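PDB 5JIP: cortical-lytic enzyme from Clostridium perfringens, which probably cleaves spore-cortex peptidoglycan as a muramidase of glycoside hydrolase family 25, acting during cortical hydrolysis in spore germination. Local coordinates for residues L19-R24 with Y39-G44; L112-P117 with N129-F134; L122-L127 with G156-F161; M147-L152 with A178-I183. All blocks are in the same frame, centred on the assembly; numbering follows the deposited sequence.

Contact 1 (L19-R24 with Y39-G44)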
loop_
_atom_site.group_PDB
_atom_site.type_symbol
_atom_site.label_atom_id
_atom_site.label_comp_id
_atom_site.label_asym_id
_atom_site.label_seq_id
_atom_site.Cartn_x
_atom_site.Cartn_y
_atom_site.Cartn_z
ATOM N N LEU A 19 -29.818 6.801 3.925
ATOM C CA LEU A 19 -31.186 7.118 3.515
ATOM C C LEU A 19 -31.744 5.994 2.650
ATOM O O LEU A 19 -31.000 5.205 2.062
ATOM C CB LEU A 19 -31.245 8.424 2.701
ATOM C CG LEU A 19 -30.582 9.688 3.252
ATOM C CD1 LEU A 19 -30.548 10.777 2.169
ATOM C CD2 LEU A 19 -31.307 10.172 4.473
ATOM N N ASN A 20 -33.070 5.927 2.565
ATOM C CA ASN A 20 -33.713 5.030 1.618
ATOM C C ASN A 20 -35.062 5.628 1.234
ATOM O O ASN A 20 -35.353 6.783 1.545
ATOM C CB ASN A 20 -33.820 3.608 2.183
ATOM C CG ASN A 20 -34.664 3.525 3.451
ATOM O OD1 ASN A 20 -35.570 4.327 3.692
ATOM N ND2 ASN A 20 -34.340 2.554 4.280
ATOM N N GLU A 21 -35.878 4.846 0.526
ATOM C CA GLU A 21 -37.129 5.397 0.005
ATOM C C GLU A 21 -38.092 5.858 1.094
ATOM O O GLU A 21 -39.051 6.588 0.790
ATOM C CB GLU A 21 -37.802 4.359 -0.879
ATOM C CG GLU A 21 -38.340 3.158 -0.148
ATOM C CD GLU A 21 -38.914 2.151 -1.111
ATOM O OE1 GLU A 21 -40.161 2.169 -1.306
ATOM O OE2 GLU A 21 -38.122 1.382 -1.700
ATOM N N PHE A 22 -37.865 5.469 2.343
ATOM C CA PHE A 22 -38.746 5.869 3.439
ATOM C C PHE A 22 -38.250 7.114 4.147
ATOM O O PHE A 22 -38.916 7.614 5.055
ATOM C CB PHE A 22 -38.917 4.686 4.425
ATOM C CG PHE A 22 -39.305 3.414 3.730
ATOM C CD1 PHE A 22 -40.508 3.338 3.045
ATOM C CD2 PHE A 22 -38.462 2.300 3.727
ATOM C CE1 PHE A 22 -40.855 2.199 2.382
ATOM C CE2 PHE A 22 -38.802 1.168 3.056
ATOM C CZ PHE A 22 -40.002 1.097 2.391
ATOM N N SER A 23 -37.105 7.640 3.739
ATOM C CA SER A 23 -36.631 8.893 4.290
ATOM C C SER A 23 -37.519 10.010 3.768
ATOM O O SER A 23 -37.791 10.075 2.570
ATOM C CB SER A 23 -35.191 9.126 3.861
ATOM O OG SER A 23 -34.375 8.079 4.322
ATOM N N ARG A 24 -38.006 10.856 4.652
ATOM C CA ARG A 24 -38.962 11.885 4.261
ATOM C C ARG A 24 -38.308 13.249 4.086
ATOM O O ARG A 24 -37.490 13.664 4.906
ATOM C CB ARG A 24 -40.064 11.986 5.308
ATOM C CG ARG A 24 -40.754 10.653 5.504
ATOM C CD ARG A 24 -42.002 10.760 6.366
ATOM N NE ARG A 24 -41.713 11.138 7.752
ATOM C CZ ARG A 24 -41.229 10.321 8.688
ATOM N NH1 ARG A 24 -41.030 10.793 9.918
ATOM N NH2 ARG A 24 -40.904 9.055 8.406
ATOM N N TYR A 39 -25.031 7.675 2.156
ATOM C CA TYR A 39 -25.364 6.314 1.734
ATOM C C TYR A 39 -26.856 6.174 1.443
ATOM O O TYR A 39 -27.690 6.746 2.144
ATOM C CB TYR A 39 -24.950 5.290 2.791
ATOM C CG TYR A 39 -23.592 4.684 2.484
ATOM C CD1 TYR A 39 -23.426 3.761 1.453
ATOM C CD2 TYR A 39 -22.477 5.046 3.211
ATOM C CE1 TYR A 39 -22.189 3.211 1.177
ATOM C CE2 TYR A 39 -21.227 4.514 2.928
ATOM C CZ TYR A 39 -21.079 3.614 1.917
ATOM O OH TYR A 39 -19.808 3.133 1.684
ATOM N N LEU A 40 -27.171 5.432 0.373
ATOM C CA LEU A 40 -28.530 5.161 -0.087
ATOM C C LEU A 40 -28.760 3.658 -0.153
ATOM O O LEU A 40 -27.857 2.895 -0.495
ATOM C CB LEU A 40 -28.775 5.716 -1.495
ATOM C CG LEU A 40 -28.342 7.171 -1.761
ATOM C CD1 LEU A 40 -28.429 7.468 -3.269
ATOM C CD2 LEU A 40 -29.180 8.117 -0.927
ATOM N N ARG A 41 -29.977 3.228 0.143
ATOM C CA ARG A 41 -30.357 1.875 -0.237
ATOM C C ARG A 41 -30.499 1.795 -1.747
ATOM O O ARG A 41 -31.254 2.559 -2.363
ATOM C CB ARG A 41 -31.665 1.442 0.432
ATOM C CG ARG A 41 -32.017 -0.026 0.092
ATOM C CD ARG A 41 -33.154 -0.586 0.960
ATOM N NE ARG A 41 -34.452 -0.043 0.579
ATOM C CZ ARG A 41 -35.617 -0.547 0.985
ATOM N NH1 ARG A 41 -35.629 -1.579 1.821
ATOM N NH2 ARG A 41 -36.756 -0.020 0.546
ATOM N N ALA A 42 -29.790 0.854 -2.337
ATOM C CA ALA A 42 -29.965 0.527 -3.745
ATOM C C ALA A 42 -31.046 -0.512 -3.924
ATOM O O ALA A 42 -31.906 -0.366 -4.797
ATOM C CB ALA A 42 -28.671 0.012 -4.356
ATOM N N SER A 43 -30.985 -1.580 -3.130
ATOM C CA SER A 43 -31.802 -2.765 -3.363
ATOM C C SER A 43 -31.914 -3.528 -2.061
ATOM O O SER A 43 -31.244 -3.226 -1.070
ATOM C CB SER A 43 -31.209 -3.674 -4.443
ATOM O OG SER A 43 -29.849 -4.020 -4.136
ATOM N N GLY A 44 -32.760 -4.542 -2.084
ATOM C CA GLY A 44 -32.957 -5.361 -0.910
ATOM C C GLY A 44 -33.810 -6.561 -1.231
ATOM O O GLY A 44 -34.625 -6.536 -2.153
#

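Contact 2 (L112-P117 with N129-F134)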
loop_
_atom_site.group_PDB
_atom_site.type_symbol
_atom_site.label_atom_id
_atom_site.label_comp_id
_atom_site.label_asym_id
_atom_site.label_seq_id
_atom_site.Cartn_x
_atom_site.Cartn_y
_atom_site.Cartn_z
ATOM N N LEU A 112 -22.860 -4.314 1.708
ATOM C CA LEU A 112 -23.780 -5.395 2.046
ATOM C C LEU A 112 -24.302 -5.186 3.464
ATOM O O LEU A 112 -23.530 -5.157 4.425
ATOM C CB LEU A 112 -23.094 -6.754 1.915
ATOM C CG LEU A 112 -23.941 -7.985 2.229
ATOM C CD1 LEU A 112 -24.970 -8.188 1.144
ATOM C CD2 LEU A 112 -23.016 -9.187 2.321
ATOM N N ASP A 113 -25.611 -5.025 3.573
ATOM C CA ASP A 113 -26.313 -4.721 4.818
ATOM C C ASP A 113 -26.928 -6.016 5.330
ATOM O O ASP A 113 -27.878 -6.531 4.733
ATOM C CB ASP A 113 -27.353 -3.633 4.522
ATOM C CG ASP A 113 -28.389 -3.423 5.635
ATOM O OD1 ASP A 113 -28.288 -4.017 6.732
ATOM O OD2 ASP A 113 -29.308 -2.601 5.384
ATOM N N VAL A 114 -26.372 -6.553 6.421
ATOM C CA VAL A 114 -26.768 -7.848 6.966
ATOM C C VAL A 114 -27.367 -7.610 8.344
ATOM O O VAL A 114 -26.675 -7.174 9.277
ATOM C CB VAL A 114 -25.594 -8.836 7.039
ATOM C CG1 VAL A 114 -26.058 -10.181 7.610
ATOM C CG2 VAL A 114 -24.982 -9.014 5.679
ATOM N N GLU A 115 -28.650 -7.883 8.462
ATOM C CA GLU A 115 -29.396 -7.678 9.695
ATOM C C GLU A 115 -30.323 -8.846 9.980
ATOM O O GLU A 115 -31.101 -8.773 10.931
ATOM C CB GLU A 115 -30.238 -6.383 9.622
ATOM C CG GLU A 115 -29.440 -5.120 9.567
ATOM C CD GLU A 115 -30.322 -3.922 9.258
ATOM O OE1 GLU A 115 -31.346 -3.740 9.966
ATOM O OE2 GLU A 115 -29.999 -3.187 8.301
ATOM N N THR A 116 -30.280 -9.900 9.176
ATOM C CA THR A 116 -31.202 -11.017 9.260
ATOM C C THR A 116 -30.434 -12.263 8.841
ATOM O O THR A 116 -29.441 -12.152 8.106
ATOM C CB THR A 116 -32.435 -10.761 8.374
ATOM O OG1 THR A 116 -33.473 -11.700 8.682
ATOM C CG2 THR A 116 -32.098 -10.855 6.918
ATOM N N PRO A 117 -30.826 -13.457 9.316
ATOM C CA PRO A 117 -31.885 -13.759 10.287
ATOM C C PRO A 117 -31.392 -13.631 11.707
ATOM O O PRO A 117 -30.187 -13.760 11.957
ATOM C CB PRO A 117 -32.246 -15.211 9.966
ATOM C CG PRO A 117 -30.923 -15.809 9.557
ATOM C CD PRO A 117 -30.171 -14.693 8.830
ATOM N N ASN A 129 -20.324 -17.932 5.688
ATOM C CA ASN A 129 -20.109 -18.453 4.346
ATOM C C ASN A 129 -20.961 -17.717 3.308
ATOM O O ASN A 129 -20.510 -17.472 2.183
ATOM C CB ASN A 129 -20.414 -19.946 4.299
ATOM C CG ASN A 129 -19.292 -20.785 4.857
ATOM O OD1 ASN A 129 -18.228 -20.271 5.232
ATOM N ND2 ASN A 129 -19.515 -22.086 4.904
ATOM N N TRP A 130 -22.205 -17.389 3.655
ATOM C CA TRP A 130 -23.071 -16.681 2.712
ATOM C C TRP A 130 -22.540 -15.280 2.421
ATOM O O TRP A 130 -22.434 -14.875 1.264
ATOM C CB TRP A 130 -24.497 -16.627 3.259
ATOM C CG TRP A 130 -25.470 -16.120 2.272
ATOM C CD1 TRP A 130 -26.280 -16.860 1.446
ATOM C CD2 TRP A 130 -25.746 -14.746 1.974
ATOM N NE1 TRP A 130 -27.028 -16.027 0.655
ATOM C CE2 TRP A 130 -26.721 -14.725 0.962
ATOM C CE3 TRP A 130 -25.256 -13.525 2.467
ATOM C CZ2 TRP A 130 -27.240 -13.521 0.443
ATOM C CZ3 TRP A 130 -25.759 -12.351 1.947
ATOM C CH2 TRP A 130 -26.748 -12.356 0.948
ATOM N N ILE A 131 -22.166 -14.539 3.467
ATOM C CA ILE A 131 -21.584 -13.213 3.280
ATOM C C ILE A 131 -20.311 -13.300 2.448
ATOM O O ILE A 131 -20.099 -12.525 1.512
ATOM C CB ILE A 131 -21.309 -12.575 4.645
ATOM C CG1 ILE A 131 -22.619 -12.397 5.390
ATOM C CG2 ILE A 131 -20.505 -11.268 4.477
ATOM C CD1 ILE A 131 -22.412 -11.975 6.822
ATOM N N ASP A 132 -19.439 -14.244 2.799
ATOM C CA ASP A 132 -18.157 -14.408 2.131
ATOM C C ASP A 132 -18.345 -14.728 0.651
ATOM O O ASP A 132 -17.578 -14.269 -0.198
ATOM C CB ASP A 132 -17.400 -15.524 2.859
ATOM C CG ASP A 132 -15.897 -15.458 2.672
ATOM O OD1 ASP A 132 -15.352 -14.387 2.330
ATOM O OD2 ASP A 132 -15.261 -16.506 2.888
ATOM N N ARG A 133 -19.364 -15.529 0.318
ATOM C CA ARG A 133 -19.625 -15.834 -1.077
ATOM C C ARG A 133 -20.112 -14.601 -1.817
ATOM O O ARG A 133 -19.715 -14.354 -2.964
ATOM C CB ARG A 133 -20.664 -16.962 -1.178
ATOM C CG ARG A 133 -21.177 -17.217 -2.599
ATOM C CD ARG A 133 -20.082 -17.726 -3.540
ATOM N NE ARG A 133 -19.487 -18.961 -3.031
ATOM C CZ ARG A 133 -19.912 -20.188 -3.332
ATOM N NH1 ARG A 133 -19.298 -21.248 -2.812
ATOM N NH2 ARG A 133 -20.944 -20.367 -4.152
ATOM N N PHE A 134 -20.998 -13.841 -1.180
ATOM C CA PHE A 134 -21.459 -12.576 -1.751
ATOM C C PHE A 134 -20.269 -11.659 -2.008
ATOM O O PHE A 134 -20.092 -11.138 -3.115
ATOM C CB PHE A 134 -22.464 -11.926 -0.805
ATOM C CG PHE A 134 -23.143 -10.686 -1.378
ATOM C CD1 PHE A 134 -22.457 -9.484 -1.513
ATOM C CD2 PHE A 134 -24.468 -10.734 -1.767
ATOM C CE1 PHE A 134 -23.087 -8.342 -2.045
ATOM C CE2 PHE A 134 -25.114 -9.583 -2.288
ATOM C CZ PHE A 134 -24.414 -8.399 -2.426
#

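Contact 3 (L122-L127 with G156-F161)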
loop_
_atom_site.group_PDB
_atom_site.type_symbol
_atom_site.label_atom_id
_atom_site.label_comp_id
_atom_site.label_asym_id
_atom_site.label_seq_id
_atom_site.Cartn_x
_atom_site.Cartn_y
_atom_site.Cartn_z
ATOM N N LEU A 122 -29.743 -20.142 10.981
ATOM C CA LEU A 122 -28.433 -20.341 10.375
ATOM C C LEU A 122 -27.374 -20.454 11.456
ATOM O O LEU A 122 -27.417 -19.742 12.465
ATOM C CB LEU A 122 -28.055 -19.198 9.419
ATOM C CG LEU A 122 -28.950 -18.984 8.196
ATOM C CD1 LEU A 122 -28.428 -17.806 7.375
ATOM C CD2 LEU A 122 -29.043 -20.222 7.352
ATOM N N THR A 123 -26.425 -21.362 11.242
ATOM C CA THR A 123 -25.229 -21.369 12.064
ATOM C C THR A 123 -24.331 -20.186 11.687
ATOM O O THR A 123 -24.460 -19.583 10.616
ATOM C CB THR A 123 -24.460 -22.681 11.893
ATOM O OG1 THR A 123 -23.868 -22.711 10.594
ATOM C CG2 THR A 123 -25.374 -23.874 12.026
ATOM N N THR A 124 -23.414 -19.853 12.593
ATOM C CA THR A 124 -22.420 -18.839 12.274
ATOM C C THR A 124 -21.641 -19.202 11.014
ATOM O O THR A 124 -21.356 -18.333 10.180
ATOM C CB THR A 124 -21.498 -18.653 13.458
ATOM O OG1 THR A 124 -22.284 -18.245 14.577
ATOM C CG2 THR A 124 -20.408 -17.606 13.153
ATOM N N THR A 125 -21.290 -20.482 10.844
ATOM C CA THR A 125 -20.589 -20.878 9.623
ATOM C C THR A 125 -21.457 -20.617 8.406
ATOM O O THR A 125 -20.984 -20.101 7.389
ATOM C CB THR A 125 -20.187 -22.356 9.678
ATOM O OG1 THR A 125 -19.346 -22.588 10.819
ATOM C CG2 THR A 125 -19.443 -22.780 8.401
ATOM N N GLU A 126 -22.739 -20.963 8.488
ATOM C CA GLU A 126 -23.611 -20.767 7.343
ATOM C C GLU A 126 -23.777 -19.282 7.021
ATOM O O GLU A 126 -23.748 -18.895 5.844
ATOM C CB GLU A 126 -24.966 -21.429 7.605
ATOM C CG GLU A 126 -24.899 -22.947 7.593
ATOM C CD GLU A 126 -26.164 -23.612 8.082
ATOM O OE1 GLU A 126 -26.804 -23.080 9.019
ATOM O OE2 GLU A 126 -26.510 -24.677 7.512
ATOM N N LEU A 127 -23.957 -18.444 8.043
ATOM C CA LEU A 127 -24.156 -17.016 7.782
ATOM C C LEU A 127 -22.892 -16.405 7.192
ATOM O O LEU A 127 -22.936 -15.721 6.166
ATOM C CB LEU A 127 -24.553 -16.290 9.057
ATOM C CG LEU A 127 -24.749 -14.773 8.938
ATOM C CD1 LEU A 127 -25.848 -14.455 7.961
ATOM C CD2 LEU A 127 -25.089 -14.126 10.275
ATOM N N GLY A 156 -23.008 -10.260 17.992
ATOM C CA GLY A 156 -23.040 -11.028 19.229
ATOM C C GLY A 156 -23.928 -12.253 19.155
ATOM O O GLY A 156 -23.655 -13.264 19.805
ATOM N N LEU A 157 -24.991 -12.190 18.362
ATOM C CA LEU A 157 -25.839 -13.358 18.160
ATOM C C LEU A 157 -25.104 -14.476 17.448
ATOM O O LEU A 157 -25.498 -15.641 17.547
ATOM C CB LEU A 157 -27.059 -12.996 17.321
ATOM C CG LEU A 157 -28.251 -12.351 17.974
ATOM C CD1 LEU A 157 -29.230 -12.039 16.859
ATOM C CD2 LEU A 157 -28.871 -13.283 18.995
ATOM N N TYR A 158 -24.098 -14.135 16.661
ATOM C CA TYR A 158 -23.413 -15.091 15.804
ATOM C C TYR A 158 -21.982 -15.318 16.273
ATOM O O TYR A 158 -21.063 -15.480 15.472
ATOM C CB TYR A 158 -23.461 -14.623 14.358
ATOM C CG TYR A 158 -24.803 -14.891 13.733
ATOM C CD1 TYR A 158 -25.106 -16.146 13.223
ATOM C CD2 TYR A 158 -25.783 -13.900 13.686
ATOM C CE1 TYR A 158 -26.338 -16.408 12.661
ATOM C CE2 TYR A 158 -27.022 -14.150 13.123
ATOM C CZ TYR A 158 -27.292 -15.399 12.610
ATOM O OH TYR A 158 -28.507 -15.667 12.043
ATOM N N ASP A 159 -21.790 -15.319 17.594
ATOM C CA ASP A 159 -20.519 -15.718 18.194
ATOM C C ASP A 159 -19.391 -14.816 17.727
ATOM O O ASP A 159 -18.291 -15.291 17.443
ATOM C CB ASP A 159 -20.164 -17.171 17.855
ATOM C CG ASP A 159 -21.078 -18.177 18.514
ATOM O OD1 ASP A 159 -21.180 -18.167 19.760
ATOM O OD2 ASP A 159 -21.678 -18.984 17.770
ATOM N N ASP A 160 -19.646 -13.512 17.621
ATOM C CA ASP A 160 -18.583 -12.601 17.218
ATOM C C ASP A 160 -18.156 -12.844 15.776
ATOM O O ASP A 160 -17.068 -12.439 15.374
ATOM C CB ASP A 160 -17.375 -12.763 18.160
ATOM C CG ASP A 160 -16.571 -11.474 18.360
ATOM O OD1 ASP A 160 -17.145 -10.381 18.240
ATOM O OD2 ASP A 160 -15.355 -11.555 18.685
ATOM N N PHE A 161 -18.975 -13.537 14.987
ATOM C CA PHE A 161 -18.619 -13.934 13.626
ATOM C C PHE A 161 -17.365 -14.805 13.606
ATOM O O PHE A 161 -16.660 -14.886 12.596
ATOM C CB PHE A 161 -18.410 -12.717 12.709
ATOM C CG PHE A 161 -19.672 -12.083 12.218
ATOM C CD1 PHE A 161 -20.929 -12.520 12.632
ATOM C CD2 PHE A 161 -19.603 -11.053 11.297
ATOM C CE1 PHE A 161 -22.097 -11.911 12.140
ATOM C CE2 PHE A 161 -20.744 -10.460 10.818
ATOM C CZ PHE A 161 -21.998 -10.884 11.250
#

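Contact 4 (M147-L152 with A178-I183)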
loop_
_atom_site.group_PDB
_atom_site.type_symbol
_atom_site.label_atom_id
_atom_site.label_comp_id
_atom_site.label_asym_id
_atom_site.label_seq_id
_atom_site.Cartn_x
_atom_site.Cartn_y
_atom_site.Cartn_z
ATOM N N MET A 147 -17.936 -3.188 1.449
ATOM C CA MET A 147 -18.019 -2.940 2.893
ATOM C C MET A 147 -19.209 -3.691 3.482
ATOM O O MET A 147 -20.244 -3.828 2.829
ATOM C CB MET A 147 -18.130 -1.435 3.189
ATOM C CG MET A 147 -18.351 -1.097 4.669
ATOM S SD MET A 147 -17.691 0.506 5.173
ATOM C CE MET A 147 -18.810 1.608 4.339
ATOM N N LEU A 148 -19.022 -4.225 4.697
ATOM C CA LEU A 148 -20.073 -4.915 5.446
ATOM C C LEU A 148 -20.683 -3.984 6.483
ATOM O O LEU A 148 -19.966 -3.366 7.281
ATOM C CB LEU A 148 -19.533 -6.167 6.143
ATOM C CG LEU A 148 -20.589 -6.943 6.963
ATOM C CD1 LEU A 148 -21.554 -7.560 6.026
ATOM C CD2 LEU A 148 -19.901 -7.989 7.840
ATOM N N TYR A 149 -22.009 -3.847 6.439
ATOM C CA TYR A 149 -22.758 -3.206 7.500
ATOM C C TYR A 149 -23.458 -4.262 8.348
ATOM O O TYR A 149 -24.147 -5.143 7.811
ATOM C CB TYR A 149 -23.810 -2.234 6.965
ATOM C CG TYR A 149 -24.772 -1.775 8.047
ATOM C CD1 TYR A 149 -25.843 -2.575 8.447
ATOM C CD2 TYR A 149 -24.638 -0.529 8.647
ATOM C CE1 TYR A 149 -26.711 -2.182 9.436
ATOM C CE2 TYR A 149 -25.552 -0.109 9.642
ATOM C CZ TYR A 149 -26.582 -0.952 10.023
ATOM O OH TYR A 149 -27.489 -0.589 10.988
ATOM N N THR A 150 -23.316 -4.147 9.665
ATOM C CA THR A 150 -24.072 -4.973 10.580
ATOM C C THR A 150 -24.033 -4.299 11.938
ATOM O O THR A 150 -23.246 -3.388 12.169
ATOM C CB THR A 150 -23.511 -6.413 10.620
ATOM O OG1 THR A 150 -24.434 -7.265 11.302
ATOM C CG2 THR A 150 -22.215 -6.464 11.320
ATOM N N GLY A 151 -24.883 -4.786 12.855
ATOM C CA GLY A 151 -24.953 -4.249 14.193
ATOM C C GLY A 151 -24.128 -5.037 15.207
ATOM O O GLY A 151 -23.857 -6.222 15.030
ATOM N N LEU A 152 -23.742 -4.344 16.284
ATOM C CA LEU A 152 -23.015 -4.994 17.370
ATOM C C LEU A 152 -23.833 -6.132 17.966
ATOM O O LEU A 152 -23.307 -7.227 18.213
ATOM C CB LEU A 152 -22.659 -3.961 18.446
ATOM C CG LEU A 152 -21.831 -4.472 19.651
ATOM C CD1 LEU A 152 -20.548 -5.111 19.174
ATOM C CD2 LEU A 152 -21.512 -3.368 20.673
ATOM N N ALA A 178 -22.964 -0.728 13.437
ATOM C CA ALA A 178 -24.038 -0.009 14.105
ATOM C C ALA A 178 -23.987 -0.321 15.596
ATOM O O ALA A 178 -24.005 -1.489 15.985
ATOM C CB ALA A 178 -25.386 -0.412 13.527
ATOM N N MET A 179 -23.912 0.725 16.418
ATOM C CA MET A 179 -24.069 0.616 17.859
ATOM C C MET A 179 -24.642 1.939 18.330
ATOM O O MET A 179 -23.940 2.957 18.313
ATOM C CB MET A 179 -22.756 0.336 18.570
ATOM C CG MET A 179 -23.012 0.128 20.075
ATOM S SD MET A 179 -21.528 0.366 20.958
ATOM C CE MET A 179 -21.394 2.157 20.906
ATOM N N TYR A 180 -25.892 1.907 18.778
ATOM C CA TYR A 180 -26.650 3.114 19.094
ATOM C C TYR A 180 -26.443 3.515 20.553
ATOM O O TYR A 180 -26.730 2.733 21.466
ATOM C CB TYR A 180 -28.135 2.875 18.793
ATOM C CG TYR A 180 -28.427 2.530 17.348
ATOM C CD1 TYR A 180 -27.504 2.795 16.339
ATOM C CD2 TYR A 180 -29.629 1.958 16.994
ATOM C CE1 TYR A 180 -27.794 2.480 15.013
ATOM C CE2 TYR A 180 -29.925 1.652 15.725
ATOM C CZ TYR A 180 -29.017 1.903 14.718
ATOM O OH TYR A 180 -29.371 1.555 13.438
ATOM N N THR A 181 -25.961 4.741 20.766
ATOM C CA THR A 181 -25.764 5.235 22.124
ATOM C C THR A 181 -27.090 5.478 22.863
ATOM O O THR A 181 -27.089 5.560 24.097
ATOM C CB THR A 181 -24.915 6.507 22.075
ATOM O OG1 THR A 181 -25.512 7.464 21.203
ATOM C CG2 THR A 181 -23.523 6.191 21.571
ATOM N N ARG A 182 -28.213 5.557 22.150
ATOM C CA ARG A 182 -29.522 5.707 22.793
ATOM C C ARG A 182 -29.949 4.468 23.576
ATOM O O ARG A 182 -30.898 4.548 24.370
ATOM C CB ARG A 182 -30.609 6.052 21.748
ATOM C CG ARG A 182 -31.040 4.906 20.828
ATOM C CD ARG A 182 -32.324 5.211 20.056
ATOM N NE ARG A 182 -32.621 4.202 19.033
ATOM C CZ ARG A 182 -33.221 3.035 19.250
ATOM N NH1 ARG A 182 -33.603 2.687 20.475
ATOM N NH2 ARG A 182 -33.418 2.197 18.238
ATOM N N ILE A 183 -29.291 3.330 23.375
ATOM C CA ILE A 183 -29.611 2.103 24.093
ATOM C C ILE A 183 -28.752 2.081 25.358
ATOM O O ILE A 183 -27.518 2.003 25.246
ATOM C CB ILE A 183 -29.379 0.868 23.219
ATOM C CG1 ILE A 183 -30.324 0.922 22.003
ATOM C CG2 ILE A 183 -29.642 -0.418 24.007
ATOM C CD1 ILE A 183 -29.965 -0.022 20.927
#

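Contact 1 (L19-R24 with Y39-G44)
L19 and L40 pair as neighbours in parallel strands. L19 N donates to Y39 O at 2.8 Å, and R41 N donates to L19 O at 2.9 Å. The CB of N20 lies 3.5 Å from the CB of R41. N20 OD1 accepts from F22 N, an Asx turn within the type I turn N20-S23; ND2 bonds weakly to Y73.

The end of R41 is gripped too. CG is anti to the backbone N (chi1 -177°), which sends the chain across toward the 19-24 loop. NH2 bonds to E21 OE2 at 3.0 Å in a salt bridge, but meets it from above the carboxylate plane. E21 OE1 bonds to N54. R41 NE pairs with D53, and NH1 with a bound MES buffer molecule.

The loose side is the exposed F22 ring. E21 CG lies over its centre, and CE2 approaches R41 NH2 obliquely at 3.4 Å. L19 ends its barrel strand. Active sites of TIM-type barrels usually lie at this C-terminal end, consistent with the bound MES.

Contact 2 (L112-P117 with N129-F134)
L112 and V114 point from the strand end and the loop after it onto helix 124-142. This is the strand-to-helix layer of a beta-alpha-beta unit, strand 111-113, helix 124-142 and strand 147-151, in the TIM-type barrel. No hydrogen bond crosses the contact, and all five touching residues are buried.

L112 does most of the work. Its CG is trans to the backbone N (chi1 -180°), which carries the two methyl groups out toward the helix. CD1 sits over one face of the F134 ring, 3.5 Å from the centroid and only 8° off the ring normal. This is a CH-pi contact. The other branch, CD2, lies between I131 CG2 and the F134 ring, 3.9 Å from I131 CG2. The same methyl meets the W130 indole obliquely, 4.2 Å from CZ3. L112 thus fits among three side chains spaced along the helix.

V114 and I131 approach at a slant. The F134 ring also packs on L146, and I131 on L170. The indole N-H of W130 bonds to the hydroxyl of S84, so the polar edge of this buried ring is satisfied beyond the two segments. On the outer side of the helix, D132 forms salt bridges with R135 and with K280 of the second subunit. At the far end of the contact, CD1 of I131 lies 4.1 Å from both CG1 and CG2 of V114.

Contact 3 (L122-L127 with G156-F161)
L122 meets Y158 through its backbone: the carbonyl O of L122 lies 3.5 Å from Y158 CE1, at the edge of the ring. T123 comes next, as the N-cap of helix 124-142. Its OG1 accepts from E126 N at 3.0 Å, and its own N donates to E126 OE1 at 2.8 Å, a capping box.

T124 carries the polar part of the contact. Its OG1 bond to Y158 O, at 3.2 Å, is weak and unsettled, since D159 OD2 lies 3.3 Å from the same OG1. T124 CG2 lies 3.2 Å from Y158 O and 4.1 Å from F161 CA.

One turn into the helix, L127 CG is anti to the backbone N (chi1 178°), which carries CD2 over a face of the Y158 ring. The leucine and tyrosine side chains cross at about a right angle. The same methyl reaches F161 CE1 at 4.2 Å, obliquely. The Y158 hydroxyl bonds to P117 O, and F154 packs against both Y158 and L127.

The start of helix 124-142 therefore rests on the turn after helix 152-157. The chemistry is mixed: the weak threonine bond suggests that packing on the buried Y158 ring contributes more than this one hydrogen bond.

Contact 4 (M147-L152 with A178-I183)
T150 and A178 open the backbone bonding between strand 147-151 and the end of strand 175-178. A178 N donates to T150 O at 3.0 Å. A178 O accepts from L152 N at 2.9 Å, with an N-H...O angle of 162°. G151 is the parallel partner of A178 and adds a CA-H...O contact to A178 O. It is also the N-cap of helix 152-157.

Apolar contacts lie at two places. Y149 CG is anti to the backbone N (chi1 169°), which brings the end of the ring to A178: CB lies 3.7 Å from Y149 CZ, oblique to the ring. Y149 OH is a close van der Waals neighbour, 3.3 Å from A178 CB. L152 and M179 run side by side, with L152 CD2 3.7 Å from M179 SD.

Polar side chains meet through a third residue. The hydroxyls of Y149 and Y180 are 3.8 Å apart, and both bond to Q203 OE1 on strand 201-208. Their side chains cross at about a right angle. A bound MES buffer molecule lies here and accepts from Y180 N.

The chemistry implies two roles for A178: its backbone continues the barrel sheet, and its methyl packs beside the Y149 hydroxyl.

How the contacts relate
All four contacts lie in the family 25 barrel domain. Contact 1 closes before the others open. Contacts 2 and 3 alternate along the chain and share helix 124-142; their centres are about 10 Å apart. Contact 4 opens after contact 2 closes, and strands 111-113 and 147-151 join the two as sheet neighbours. Contacts 3 and 4 also alternate, and F161 packs on L148. Contacts 1, 2 and 4 reach the same sheet. The centres of contacts 1 and 4 are about 17 Å apart, yet Y39 packs on M147. Contact 3 is farthest from contact 1, about 26 Å between centres. Strand pairing builds the barrel wall, while contacts 2 and 3 fix helix 124-142 outside it.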